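Local coordinates for epimerase family protein SDR39U1 (Homo sapiens, PDB 4B4O) that binds NADPH and is a putative NADP-dependent oxidoreductase of the short-chain dehydrogenase/reductase family, at residues Phe190-Ile195 against Pro282-Ala287. The protein carries 3 engineered substitutions. Residues are numbered along the deposited sequence; the frame is centred on the assembly and turned at random.
Sequences FPWIHI and PELGAA
The indole of Trp192 reaches from strand 192-194 to the first turn of helix 284-293, and Leu284 lays its CD1 methyl over one face of the ring. This CH-pi contact puts CD1 3.7 Å from the centroid of the six-membered ring of Trp192, 19° off the ring normal. With chi1 at 66°, Trp192 CG sits between the backbone N and the carbonyl carbon, which sends the indole out to the helix; there Leu284 CD1 comes closest to Trp192 CE2, at 3.5 Å. The benzo carbons of the indole approach the start of the helix backbone, Trp192 CZ2 lying 3.4 Å from Leu284 CA, while the CB of Ala287, one turn on, packs 3.6 Å from Trp192 CZ3. The indole NE1 is hydrogen-bonded to Ser221 OG, which satisfies the N-H inside this buried contact and should restrain the ring. Two residues further along, the CB of His194 also points toward the helix; its CD2 lies 3.8 Å from Ala287 O, at the imidazole edge. Both imidazole nitrogens are engaged: His194 is the N-cap residue of helix 195-207, its ND1 accepting from Gly196 N, and NE2 bonds Glu290 OE1, a second tie to helix 284-293. No hydrogen bond joins the two segments directly, so apolar packing carries the contact, seating the C-terminal helix against a strand of the Rossmann-type sheet, where Ile193 pairs with strand 151-161 and turns its side chain to helix 195-207.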
loop_
_atom_site.group_PDB
_atom_site.type_symbol
_atom_site.label_atom_id
_atom_site.label_comp_id
_atom_site.label_asym_id
_atom_site.label_seq_id
_atom_site.Cartn_x
_atom_site.Cartn_y
_atom_site.Cartn_z
ATOM N N PHE A 190 5.503 -8.063 11.406
ATOM C CA PHE A 190 5.715 -6.822 10.704
ATOM C C PHE A 190 5.689 -7.111 9.195
ATOM O O PHE A 190 6.735 -7.355 8.596
ATOM C CB PHE A 190 7.054 -6.243 11.145
ATOM C CG PHE A 190 7.301 -4.848 10.686
ATOM C CD1 PHE A 190 6.648 -3.785 11.295
ATOM C CD2 PHE A 190 8.206 -4.587 9.681
ATOM C CE1 PHE A 190 6.858 -2.485 10.867
ATOM C CE2 PHE A 190 8.448 -3.291 9.257
ATOM C CZ PHE A 190 7.778 -2.234 9.854
ATOM N N PRO A 191 4.479 -7.139 8.588
ATOM C CA PRO A 191 4.398 -7.311 7.131
ATOM C C PRO A 191 4.888 -6.040 6.450
ATOM O O PRO A 191 4.364 -4.958 6.736
ATOM C CB PRO A 191 2.897 -7.516 6.867
ATOM C CG PRO A 191 2.213 -6.858 7.998
ATOM C CD PRO A 191 3.151 -6.937 9.186
ATOM N N TRP A 192 5.879 -6.174 5.580
ATOM C CA TRP A 192 6.497 -5.020 4.972
ATOM C C TRP A 192 6.842 -5.332 3.552
ATOM O O TRP A 192 6.903 -6.505 3.164
ATOM C CB TRP A 192 7.753 -4.659 5.753
ATOM C CG TRP A 192 8.801 -5.725 5.647
ATOM C CD1 TRP A 192 8.968 -6.826 6.448
ATOM C CD2 TRP A 192 9.836 -5.838 4.616
ATOM N NE1 TRP A 192 10.002 -7.580 6.009
ATOM C CE2 TRP A 192 10.566 -7.049 4.914
ATOM C CE3 TRP A 192 10.205 -5.070 3.507
ATOM C CZ2 TRP A 192 11.615 -7.478 4.138
ATOM C CZ3 TRP A 192 11.263 -5.508 2.724
ATOM C CH2 TRP A 192 11.959 -6.689 3.042
ATOM N N ILE A 193 7.104 -4.292 2.769
ATOM C CA ILE A 193 7.634 -4.435 1.415
ATOM C C ILE A 193 8.448 -3.191 1.074
ATOM O O ILE A 193 8.124 -2.083 1.511
ATOM C CB ILE A 193 6.508 -4.621 0.373
ATOM C CG1 ILE A 193 7.078 -5.025 -0.988
ATOM C CG2 ILE A 193 5.634 -3.360 0.225
ATOM C CD1 ILE A 193 6.010 -5.504 -1.956
ATOM N N HIS A 194 9.530 -3.377 0.328
ATOM C CA HIS A 194 10.304 -2.256 -0.156
ATOM C C HIS A 194 9.518 -1.588 -1.251
ATOM O O HIS A 194 8.896 -2.251 -2.073
ATOM C CB HIS A 194 11.654 -2.707 -0.662
ATOM C CG HIS A 194 12.589 -1.569 -0.972
ATOM N ND1 HIS A 194 12.529 -0.875 -2.124
ATOM C CD2 HIS A 194 13.611 -0.995 -0.224
ATOM C CE1 HIS A 194 13.480 0.070 -2.123
ATOM N NE2 HIS A 194 14.137 -0.001 -0.960
ATOM N N ILE A 195 9.527 -0.261 -1.255
ATOM C CA ILE A 195 8.755 0.487 -2.229
ATOM C C ILE A 195 9.064 0.053 -3.651
ATOM O O ILE A 195 8.181 0.031 -4.484
ATOM C CB ILE A 195 8.961 2.022 -2.127
ATOM C CG1 ILE A 195 8.005 2.716 -3.119
ATOM C CG2 ILE A 195 10.429 2.393 -2.410
ATOM C CD1 ILE A 195 7.228 3.873 -2.597
ATOM N N PRO A 282 13.965 -8.925 -1.086
ATOM C CA PRO A 282 13.158 -9.865 -0.298
ATOM C C PRO A 282 13.545 -9.992 1.191
ATOM O O PRO A 282 12.719 -10.380 1.997
ATOM C CB PRO A 282 13.431 -11.212 -0.997
ATOM C CG PRO A 282 14.787 -11.060 -1.559
ATOM C CD PRO A 282 14.857 -9.627 -2.018
ATOM N N GLU A 283 14.793 -9.684 1.509
ATOM C CA GLU A 283 15.307 -9.830 2.868
ATOM C C GLU A 283 15.344 -8.438 3.507
ATOM O O GLU A 283 15.733 -7.456 2.874
ATOM C CB GLU A 283 16.684 -10.524 2.875
ATOM C CG GLU A 283 17.139 -11.060 4.248
ATOM C CD GLU A 283 17.948 -10.054 5.078
ATOM O OE1 GLU A 283 19.014 -9.579 4.587
ATOM O OE2 GLU A 283 17.519 -9.735 6.218
ATOM N N LEU A 284 14.919 -8.346 4.766
ATOM C CA LEU A 284 14.730 -7.043 5.416
ATOM C C LEU A 284 16.002 -6.227 5.534
ATOM O O LEU A 284 15.994 -5.009 5.354
ATOM C CB LEU A 284 14.095 -7.222 6.806
ATOM C CG LEU A 284 13.677 -5.953 7.561
ATOM C CD1 LEU A 284 12.726 -5.053 6.770
ATOM C CD2 LEU A 284 13.048 -6.438 8.860
ATOM N N GLY A 285 17.090 -6.889 5.889
ATOM C CA GLY A 285 18.391 -6.245 5.972
ATOM C C GLY A 285 18.759 -5.553 4.682
ATOM O O GLY A 285 19.188 -4.422 4.690
ATOM N N ALA A 286 18.625 -6.248 3.563
ATOM C CA ALA A 286 18.984 -5.662 2.273
ATOM C C ALA A 286 18.108 -4.449 1.975
ATOM O O ALA A 286 18.597 -3.469 1.429
ATOM C CB ALA A 286 18.875 -6.694 1.164
ATOM N N ALA A 287 16.824 -4.534 2.330
ATOM C CA ALA A 287 15.887 -3.450 2.101
ATOM C C ALA A 287 16.270 -2.209 2.899
ATOM O O ALA A 287 16.348 -1.110 2.342
ATOM C CB ALA A 287 14.474 -3.888 2.428
#